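Local coordinates for protein aminotransferase AspB (Helicobacter pylori 26695, PDB 3EZS) that probably binds pyridoxal 5'-phosphate and acts as a transaminase, as expected of a class I and II aminotransferase, at residues L133-T138 with D156-N161; F143-N148 with R169-E174; L147-L152 with L184-I189. All blocks are in the same frame, centred on the assembly; numbering follows the deposited sequence.

In the fold
All three contacts lie on the same side of the chain's centre, around the edge of the mixed seven-stranded sheet where strand 131-136 is outermost. Interaction 1 joins that strand to strand 157-160 across the intervening strand 110-115. Interaction 2, centred about 10 Å from it, brings the loop after strand 131-136 against the lead-in to helix 173-186. Interaction 3, with its centre about 12 Å from that of interaction 1 and 15 Å from that of interaction 2, sets helix 149-154 against the end of helix 173-186. The segments of interaction 1 alternate along the chain with those of interactions 2 and 3, which overlap at Leu147 and Asn148, so strands, loop and covering helices are held together at this flank.

Interaction 1 (L133-T138 with D156-N161); sequences LLMPLT and DLVILN. With EDO (1,2-ethanediol), chain D; EDO (1,2-ethanediol), chain F.
Within the parallel part of the large mixed sheet of this class I and II aminotransferase fold, Met135 of strand 131-136 reaches past one intervening strand to Val158 and Leu160 of strand 157-160. The two strand axes pass 9.6 Å apart at 32°, about two strand spacings, and no backbone hydrogen bond joins them. Met135, present as selenomethionine, does the bridging alone. Its chain runs out from the strand and then bends at the last torsion (chi3 -58°), which brings the terminal methyl CE against the neighbours. That methyl lies 4.0 Å from Leu160 CD2 and 4.1 Å from Val158 CG1, both side chains crossing the Met135 chain at about a right angle. The contact is buried and apolar between the side chains, with the same methyl also near the backbone oxygen of Ile159. Further along the chain, the backbone N of Asn161 donates to O2 of a 1,2-ethanediol (3.1 Å), probably picked up from the crystallisation liquor. Strand 110-115 fills the gap, pairing through Tyr113 and Asn115 with Met135, while Trp179 of helix 173-186 packs on Met135, Val158 and Leu160 alike, and strand 189-193 borders Val158 and Leu160.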
loop_
_atom_site.group_PDB
_atom_site.type_symbol
_atom_site.label_atom_id
_atom_site.label_comp_id
_atom_site.label_asym_id
_atom_site.label_seq_id
_atom_site.Cartn_x
_atom_site.Cartn_y
_atom_site.Cartn_z
ATOM N N LEU A 133 -6.048 -1.680 25.315
ATOM C CA LEU A 133 -6.151 -1.001 26.601
ATOM C C LEU A 133 -6.377 0.452 26.249
ATOM O O LEU A 133 -5.482 1.114 25.724
ATOM C CB LEU A 133 -4.866 -1.151 27.410
ATOM C CG LEU A 133 -4.605 -2.467 28.114
ATOM C CD1 LEU A 133 -3.209 -2.450 28.742
ATOM C CD2 LEU A 133 -5.671 -2.732 29.177
ATOM N N LEU A 134 -7.578 0.950 26.520
ATOM C CA LEU A 134 -7.962 2.301 26.126
ATOM C C LEU A 134 -7.656 3.311 27.225
ATOM O O LEU A 134 -8.030 3.105 28.373
ATOM C CB LEU A 134 -9.435 2.337 25.745
ATOM C CG LEU A 134 -9.882 1.496 24.541
ATOM C CD1 LEU A 134 -11.377 1.707 24.287
ATOM C CD2 LEU A 134 -9.108 1.825 23.286
HETATM N N MSE A 135 -6.946 4.382 26.873
HETATM C CA MSE A 135 -6.560 5.406 27.838
HETATM C C MSE A 135 -7.480 6.578 27.635
HETATM O O MSE A 135 -7.237 7.386 26.729
HETATM C CB MSE A 135 -5.094 5.820 27.617
HETATM C CG MSE A 135 -4.103 4.713 27.945
HETATM SE SE MSE A 135 -2.236 5.140 27.545
HETATM C CE MSE A 135 -2.331 5.546 25.642
ATOM N N PRO A 136 -8.521 6.718 28.496
ATOM C CA PRO A 136 -9.443 7.805 28.204
ATOM C C PRO A 136 -8.825 9.202 28.340
ATOM O O PRO A 136 -7.945 9.413 29.179
ATOM C CB PRO A 136 -10.578 7.612 29.216
ATOM C CG PRO A 136 -10.305 6.286 29.902
ATOM C CD PRO A 136 -8.867 6.020 29.749
ATOM N N LEU A 137 -9.278 10.111 27.472
ATOM C CA LEU A 137 -8.896 11.513 27.498
ATOM C C LEU A 137 -10.165 12.289 27.869
ATOM O O LEU A 137 -11.086 12.413 27.052
ATOM C CB LEU A 137 -8.407 11.967 26.128
ATOM C CG LEU A 137 -7.267 11.200 25.474
ATOM C CD1 LEU A 137 -7.037 11.763 24.044
ATOM C CD2 LEU A 137 -6.010 11.256 26.330
ATOM N N THR A 138 -10.235 12.772 29.112
ATOM C CA THR A 138 -11.409 13.512 29.586
ATOM C C THR A 138 -10.938 14.760 30.336
ATOM O O THR A 138 -9.773 14.868 30.679
ATOM C CB THR A 138 -12.320 12.645 30.515
ATOM O OG1 THR A 138 -11.685 12.443 31.793
ATOM C CG2 THR A 138 -12.650 11.309 29.872
ATOM N N ASP A 156 2.510 -4.222 25.418
ATOM C CA ASP A 156 3.585 -4.511 24.466
ATOM C C ASP A 156 3.888 -3.345 23.524
ATOM O O ASP A 156 5.007 -3.196 23.048
ATOM C CB ASP A 156 3.171 -5.715 23.606
ATOM C CG ASP A 156 2.932 -6.969 24.431
ATOM O OD1 ASP A 156 3.809 -7.302 25.248
ATOM O OD2 ASP A 156 1.886 -7.639 24.248
ATOM N N LEU A 157 2.874 -2.548 23.234
ATOM C CA LEU A 157 2.985 -1.452 22.303
ATOM C C LEU A 157 2.040 -0.369 22.779
ATOM O O LEU A 157 0.895 -0.656 23.107
ATOM C CB LEU A 157 2.594 -1.918 20.892
ATOM C CG LEU A 157 2.490 -0.852 19.789
ATOM C CD1 LEU A 157 3.869 -0.328 19.474
ATOM C CD2 LEU A 157 1.850 -1.386 18.533
ATOM N N VAL A 158 2.538 0.861 22.857
ATOM C CA VAL A 158 1.721 2.011 23.231
ATOM C C VAL A 158 1.770 3.019 22.078
ATOM O O VAL A 158 2.856 3.372 21.586
ATOM C CB VAL A 158 2.193 2.707 24.518
ATOM C CG1 VAL A 158 1.326 3.965 24.782
ATOM C CG2 VAL A 158 2.151 1.741 25.692
ATOM N N ILE A 159 0.590 3.450 21.650
ATOM C CA ILE A 159 0.446 4.436 20.582
ATOM C C ILE A 159 -0.114 5.718 21.162
ATOM O O ILE A 159 -1.207 5.723 21.719
ATOM C CB ILE A 159 -0.537 3.976 19.489
ATOM C CG1 ILE A 159 -0.104 2.642 18.881
ATOM C CG2 ILE A 159 -0.643 5.032 18.386
ATOM C CD1 ILE A 159 -1.118 2.049 17.925
ATOM N N LEU A 160 0.663 6.795 21.076
ATOM C CA LEU A 160 0.216 8.116 21.475
ATOM C C LEU A 160 -0.071 8.882 20.185
ATOM O O LEU A 160 0.378 8.482 19.092
ATOM C CB LEU A 160 1.284 8.849 22.288
ATOM C CG LEU A 160 1.799 8.164 23.564
ATOM C CD1 LEU A 160 3.019 8.924 24.096
ATOM C CD2 LEU A 160 0.701 8.025 24.634
ATOM N N ASN A 161 -0.826 9.970 20.318
ATOM C CA ASN A 161 -1.158 10.831 19.195
ATOM C C ASN A 161 -1.095 12.264 19.715
ATOM O O ASN A 161 -2.083 12.775 20.254
ATOM C CB ASN A 161 -2.546 10.486 18.664
ATOM C CG ASN A 161 -2.973 11.339 17.474
ATOM O OD1 ASN A 161 -4.175 11.572 17.268
ATOM N ND2 ASN A 161 -2.005 11.786 16.674
HETATM C C1 EDO D . -2.605 13.339 24.073
HETATM O O1 EDO D . -1.534 13.957 23.339
HETATM C C2 EDO D . -2.384 11.834 24.083
HETATM O O2 EDO D . -2.070 11.367 22.785
HETATM C C1 EDO F . -5.607 11.558 12.389
HETATM O O1 EDO F . -4.928 11.792 11.142
HETATM C C2 EDO F . -4.690 10.739 13.315
HETATM O O2 EDO F . -3.866 11.504 14.193
#

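Interaction 2 (F143-N148 with R169-E174); sequences FTPSLN and RTLSLE. With EDO (1,2-ethanediol), chain D.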
loop_
_atom_site.group_PDB
_atom_site.type_symbol
_atom_site.label_atom_id
_atom_site.label_comp_id
_atom_site.label_asym_id
_atom_site.label_seq_id
_atom_site.Cartn_x
_atom_site.Cartn_y
_atom_site.Cartn_z
ATOM N N PHE A 143 -7.347 16.031 29.909
ATOM C CA PHE A 143 -7.156 15.101 28.787
ATOM C C PHE A 143 -5.771 14.447 28.743
ATOM O O PHE A 143 -5.097 14.444 27.714
ATOM C CB PHE A 143 -7.497 15.816 27.464
ATOM C CG PHE A 143 -8.854 16.491 27.480
ATOM C CD1 PHE A 143 -9.992 15.808 27.097
ATOM C CD2 PHE A 143 -8.991 17.792 27.941
ATOM C CE1 PHE A 143 -11.241 16.412 27.151
ATOM C CE2 PHE A 143 -10.238 18.403 27.996
ATOM C CZ PHE A 143 -11.367 17.708 27.600
ATOM N N THR A 144 -5.375 13.861 29.873
ATOM C CA THR A 144 -4.082 13.215 29.997
ATOM C C THR A 144 -4.209 11.674 30.024
ATOM O O THR A 144 -4.905 11.113 30.870
ATOM C CB THR A 144 -3.390 13.674 31.258
ATOM O OG1 THR A 144 -3.397 15.103 31.298
ATOM C CG2 THR A 144 -1.941 13.139 31.326
ATOM N N PRO A 145 -3.512 10.989 29.109
ATOM C CA PRO A 145 -3.579 9.549 29.130
ATOM C C PRO A 145 -2.630 8.956 30.166
ATOM O O PRO A 145 -1.538 9.503 30.378
ATOM C CB PRO A 145 -3.098 9.160 27.735
ATOM C CG PRO A 145 -2.112 10.196 27.393
ATOM C CD PRO A 145 -2.602 11.481 28.052
ATOM N N SER A 146 -3.043 7.861 30.806
ATOM C CA SER A 146 -2.138 7.133 31.703
ATOM C C SER A 146 -2.474 5.646 31.781
ATOM O O SER A 146 -3.518 5.205 31.334
ATOM C CB SER A 146 -2.111 7.739 33.102
ATOM O OG SER A 146 -3.351 7.604 33.746
ATOM N N LEU A 147 -1.531 4.884 32.308
ATOM C CA LEU A 147 -1.701 3.460 32.558
ATOM C C LEU A 147 -1.311 3.234 33.993
ATOM O O LEU A 147 -0.480 3.966 34.525
ATOM C CB LEU A 147 -0.788 2.631 31.652
ATOM C CG LEU A 147 -1.078 2.601 30.152
ATOM C CD1 LEU A 147 0.020 1.815 29.404
ATOM C CD2 LEU A 147 -2.454 2.004 29.852
ATOM N N ASN A 148 -1.906 2.236 34.637
ATOM C CA ASN A 148 -1.536 1.921 36.015
ATOM C C ASN A 148 -0.338 0.970 35.974
ATOM O O ASN A 148 0.105 0.559 34.876
ATOM C CB ASN A 148 -2.719 1.355 36.819
ATOM C CG ASN A 148 -3.198 0.007 36.318
ATOM O OD1 ASN A 148 -2.426 -0.785 35.783
ATOM N ND2 ASN A 148 -4.485 -0.264 36.510
ATOM N N ARG A 169 -5.088 17.856 22.442
ATOM C CA ARG A 169 -4.147 17.715 23.549
ATOM C C ARG A 169 -2.768 17.347 23.054
ATOM O O ARG A 169 -2.616 16.388 22.287
ATOM C CB ARG A 169 -4.623 16.651 24.532
ATOM C CG ARG A 169 -3.679 16.404 25.735
ATOM C CD ARG A 169 -3.584 17.604 26.681
ATOM N NE ARG A 169 -3.088 17.192 28.007
ATOM C CZ ARG A 169 -1.810 17.095 28.372
ATOM N NH1 ARG A 169 -0.824 17.364 27.536
ATOM N NH2 ARG A 169 -1.515 16.699 29.598
ATOM N N THR A 170 -1.779 18.115 23.515
ATOM C CA THR A 170 -0.387 17.955 23.113
ATOM C C THR A 170 0.479 17.736 24.357
ATOM O O THR A 170 0.439 18.511 25.301
ATOM C CB THR A 170 0.086 19.186 22.273
ATOM O OG1 THR A 170 -0.645 19.203 21.047
ATOM C CG2 THR A 170 1.578 19.140 21.925
ATOM N N LEU A 171 1.248 16.667 24.344
ATOM C CA LEU A 171 2.115 16.319 25.456
ATOM C C LEU A 171 3.380 17.169 25.429
ATOM O O LEU A 171 3.976 17.389 24.368
ATOM C CB LEU A 171 2.488 14.845 25.377
ATOM C CG LEU A 171 1.345 13.813 25.468
ATOM C CD1 LEU A 171 1.908 12.414 25.310
ATOM C CD2 LEU A 171 0.569 13.927 26.778
ATOM N N SER A 172 3.781 17.641 26.601
ATOM C CA SER A 172 4.969 18.454 26.744
ATOM C C SER A 172 6.220 17.587 26.628
ATOM O O SER A 172 6.155 16.360 26.650
ATOM C CB SER A 172 4.961 19.130 28.114
ATOM O OG SER A 172 5.176 18.166 29.138
ATOM N N LEU A 173 7.368 18.243 26.532
ATOM C CA LEU A 173 8.642 17.552 26.462
ATOM C C LEU A 173 8.785 16.669 27.699
ATOM O O LEU A 173 9.163 15.498 27.604
ATOM C CB LEU A 173 9.783 18.578 26.390
ATOM C CG LEU A 173 11.146 18.180 25.831
ATOM C CD1 LEU A 173 11.032 17.532 24.454
ATOM C CD2 LEU A 173 12.040 19.406 25.759
ATOM N N GLU A 174 8.417 17.216 28.853
ATOM C CA GLU A 174 8.541 16.504 30.123
ATOM C C GLU A 174 7.628 15.283 30.191
ATOM O O GLU A 174 8.008 14.246 30.723
ATOM C CB GLU A 174 8.262 17.443 31.315
ATOM C CG GLU A 174 9.287 18.568 31.535
ATOM C CD GLU A 174 9.190 19.764 30.553
ATOM O OE1 GLU A 174 8.216 19.884 29.758
ATOM O OE2 GLU A 174 10.118 20.605 30.590
HETATM C C1 EDO D . -2.605 13.339 24.073
HETATM O O1 EDO D . -1.534 13.957 23.339
HETATM C C2 EDO D . -2.384 11.834 24.083
HETATM O O2 EDO D . -2.070 11.367 22.785
#
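The flat group here is the guanidinium of Arg169, which has Thr144 OG1 at its edge, near its plane, and the carbonyl oxygen of Phe143 set obliquely to it. NH2 donates to Thr144 OG1 over 3.0 Å with an N-H...O angle of 151°, the hydroxyl oxygen being tilted 19° out of the guanidinium plane. The arginine gets there by a bent route: CG leaves opposite the backbone N, and the chain then turns at chi2 (66°), wrapping its methylenes round the Phe143 carbonyl, where CG comes to 3.1 Å from Phe143 O. Nearer the backbone, CB of Phe143 meets CB of Arg169 at 4.2 Å, whereas the phenyl ring leads off elsewhere, against Tyr306. Along the loop, Pro145 CD touches Leu171 CD2, also at 4.2 Å. A 1,2-ethanediol lies between the two segments, its O1 donating to Arg169 O (2.9 Å) and its C2 lying 3.7 Å from Pro145 CG. Outside the segments, Arg169 NE donates to Asp142 O and NH2 forms a salt bridge with Glu175, while Thr144 OG1 is also hydrogen-bonded to Asn141 O. The guanidinium thus ties the loop after strand 131-136 to the lead-in of helix 173-186, and through Glu175 to the helix itself; that carboxylate probably balances its charge, and NH1 bonds weakly to Thr170 O.

Interaction 3 (L147-L152 with L184-I189); sequences LNEKEL and LKHDFI. With EDO (1,2-ethanediol), chain E.
Leu152 lies over one face of the His186 ring, its CB 3.8 Å from the ring centroid and 14° off the normal, a CH-pi contact. The two side chains cross at a slant, and CB sits toward the ring's rim, closest to NE2. Lys185 CG covers the opposite face, so the imidazole is held between Leu152 CB and the CG methylene of Lys185. At the ring edge, in its plane, Glu149 OE2 approaches CE1 at 3.5 Å; the carboxylate is turned 52° against the ring, and the glutamate chain crosses it at about a right angle. A bend at chi2 brings that acid group round toward the histidine. Glu149 OE2 also accepts from Gln153. One water in the ring plane is hydrogen-bonded to NE2, accepts from Lys185 NZ and donates to Glu149 OE1; a second donates to Glu149 OE2. The acid and the lysine are thus connected through water, with OE2 and NZ 4.9 Å apart.

The pairing joins the short helix 149-154 to the far end of helix 173-186, after which Asp187 takes a positive phi and the chain passes into strand 189-193 of the large sheet. Asn148 begins the short helix with a capping box: its OD1 accepts from Glu151 N in a nearly straight bond (2.8 Å), and Glu151 OE1 in return accepts from Asn148 N, on its anti side. A 1,2-ethanediol donates to both carboxylate oxygens of Glu151.

Deeper in, Leu152 CD2 meets Phe188 CE2 at 4.0 Å, again with the side chains aslant. Phe188 CG stands between its backbone N and carbonyl carbon (chi1 59°), directing the ring toward Leu152 and on to Val158 and Leu182.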
loop_
_atom_site.group_PDB
_atom_site.type_symbol
_atom_site.label_atom_id
_atom_site.label_comp_id
_atom_site.label_asym_id
_atom_site.label_seq_id
_atom_site.Cartn_x
_atom_site.Cartn_y
_atom_site.Cartn_z
ATOM N N LEU A 147 -1.531 4.884 32.308
ATOM C CA LEU A 147 -1.701 3.460 32.558
ATOM C C LEU A 147 -1.311 3.234 33.993
ATOM O O LEU A 147 -0.480 3.966 34.525
ATOM C CB LEU A 147 -0.788 2.631 31.652
ATOM C CG LEU A 147 -1.078 2.601 30.152
ATOM C CD1 LEU A 147 0.020 1.815 29.404
ATOM C CD2 LEU A 147 -2.454 2.004 29.852
ATOM N N ASN A 148 -1.906 2.236 34.637
ATOM C CA ASN A 148 -1.536 1.921 36.015
ATOM C C ASN A 148 -0.338 0.970 35.974
ATOM O O ASN A 148 0.105 0.559 34.876
ATOM C CB ASN A 148 -2.719 1.355 36.819
ATOM C CG ASN A 148 -3.198 0.007 36.318
ATOM O OD1 ASN A 148 -2.426 -0.785 35.783
ATOM N ND2 ASN A 148 -4.485 -0.264 36.510
ATOM N N GLU A 149 0.153 0.586 37.153
ATOM C CA GLU A 149 1.348 -0.256 37.254
ATOM C C GLU A 149 1.222 -1.636 36.594
ATOM O O GLU A 149 2.146 -2.060 35.871
ATOM C CB GLU A 149 1.784 -0.387 38.720
ATOM C CG GLU A 149 3.132 -1.109 38.937
ATOM C CD GLU A 149 4.344 -0.414 38.306
ATOM O OE1 GLU A 149 4.361 0.828 38.155
ATOM O OE2 GLU A 149 5.313 -1.125 37.994
ATOM N N LYS A 150 0.100 -2.321 36.818
ATOM C CA LYS A 150 -0.113 -3.645 36.220
ATOM C C LYS A 150 -0.178 -3.535 34.685
ATOM O O LYS A 150 0.451 -4.325 33.974
ATOM C CB LYS A 150 -1.365 -4.313 36.814
ATOM C CG LYS A 150 -1.785 -5.671 36.212
ATOM C CD LYS A 150 -0.693 -6.751 36.280
ATOM N N GLU A 151 -0.930 -2.547 34.197
ATOM C CA GLU A 151 -1.046 -2.286 32.768
ATOM C C GLU A 151 0.307 -2.003 32.131
ATOM O O GLU A 151 0.605 -2.549 31.065
ATOM C CB GLU A 151 -2.000 -1.125 32.521
ATOM C CG GLU A 151 -3.447 -1.460 32.870
ATOM C CD GLU A 151 -4.381 -0.277 32.769
ATOM O OE1 GLU A 151 -3.963 0.891 33.006
ATOM O OE2 GLU A 151 -5.557 -0.531 32.462
ATOM N N LEU A 152 1.135 -1.176 32.782
ATOM C CA LEU A 152 2.485 -0.888 32.264
ATOM C C LEU A 152 3.326 -2.165 32.078
ATOM O O LEU A 152 4.112 -2.259 31.130
ATOM C CB LEU A 152 3.220 0.127 33.159
ATOM C CG LEU A 152 2.724 1.572 33.055
ATOM C CD1 LEU A 152 3.137 2.399 34.245
ATOM C CD2 LEU A 152 3.178 2.236 31.719
ATOM N N LEU A 184 11.373 2.196 28.343
ATOM C CA LEU A 184 12.664 1.542 28.577
ATOM C C LEU A 184 12.644 0.706 29.846
ATOM O O LEU A 184 13.239 -0.356 29.876
ATOM C CB LEU A 184 13.804 2.570 28.626
ATOM C CG LEU A 184 14.050 3.352 27.332
ATOM C CD1 LEU A 184 15.179 4.381 27.533
ATOM C CD2 LEU A 184 14.349 2.381 26.169
ATOM N N LYS A 185 11.943 1.179 30.878
ATOM C CA LYS A 185 11.843 0.461 32.147
ATOM C C LYS A 185 11.067 -0.845 32.002
ATOM O O LYS A 185 11.497 -1.883 32.501
ATOM C CB LYS A 185 11.138 1.328 33.199
ATOM C CG LYS A 185 10.981 0.665 34.567
ATOM C CD LYS A 185 10.199 1.550 35.513
ATOM C CE LYS A 185 10.119 0.944 36.913
ATOM N NZ LYS A 185 9.222 1.749 37.797
ATOM N N HIS A 186 9.909 -0.779 31.351
ATOM C CA HIS A 186 9.062 -1.956 31.204
ATOM C C HIS A 186 9.312 -2.735 29.912
ATOM O O HIS A 186 8.741 -3.800 29.712
ATOM C CB HIS A 186 7.597 -1.551 31.306
ATOM C CG HIS A 186 7.230 -0.964 32.636
ATOM N ND1 HIS A 186 6.953 -1.742 33.739
ATOM C CD2 HIS A 186 7.091 0.322 33.039
ATOM C CE1 HIS A 186 6.663 -0.960 34.764
ATOM N NE2 HIS A 186 6.732 0.297 34.365
ATOM N N ASP A 187 10.175 -2.204 29.053
ATOM C CA ASP A 187 10.488 -2.817 27.761
ATOM C C ASP A 187 9.252 -3.035 26.861
ATOM O O ASP A 187 8.921 -4.172 26.500
ATOM C CB ASP A 187 11.289 -4.122 27.944
ATOM C CG ASP A 187 11.992 -4.574 26.651
ATOM O OD1 ASP A 187 12.171 -3.745 25.730
ATOM O OD2 ASP A 187 12.385 -5.757 26.564
ATOM N N PHE A 188 8.543 -1.948 26.552
ATOM C CA PHE A 188 7.469 -1.985 25.544
ATOM C C PHE A 188 7.814 -0.991 24.425
ATOM O O PHE A 188 8.669 -0.120 24.600
ATOM C CB PHE A 188 6.058 -1.752 26.107
ATOM C CG PHE A 188 5.874 -0.453 26.814
ATOM C CD1 PHE A 188 5.640 0.716 26.108
ATOM C CD2 PHE A 188 5.874 -0.404 28.212
ATOM C CE1 PHE A 188 5.449 1.922 26.768
ATOM C CE2 PHE A 188 5.679 0.805 28.893
ATOM C CZ PHE A 188 5.456 1.969 28.168
ATOM N N ILE A 189 7.177 -1.172 23.270
ATOM C CA ILE A 189 7.380 -0.323 22.114
ATOM C C ILE A 189 6.442 0.880 22.222
ATOM O O ILE A 189 5.262 0.724 22.512
ATOM C CB ILE A 189 7.132 -1.085 20.785
ATOM C CG1 ILE A 189 8.042 -2.314 20.689
ATOM C CG2 ILE A 189 7.297 -0.131 19.567
ATOM C CD1 ILE A 189 9.504 -2.031 20.937
HETATM C C1 EDO E . -6.270 3.745 32.698
HETATM O O1 EDO E . -5.445 2.926 33.549
HETATM C C2 EDO E . -6.376 3.117 31.313
HETATM O O2 EDO E . -6.895 1.778 31.432
HETATM O O HOH W 1 6.821 2.221 36.466
HETATM O O HOH W 2 7.839 -1.252 38.653
#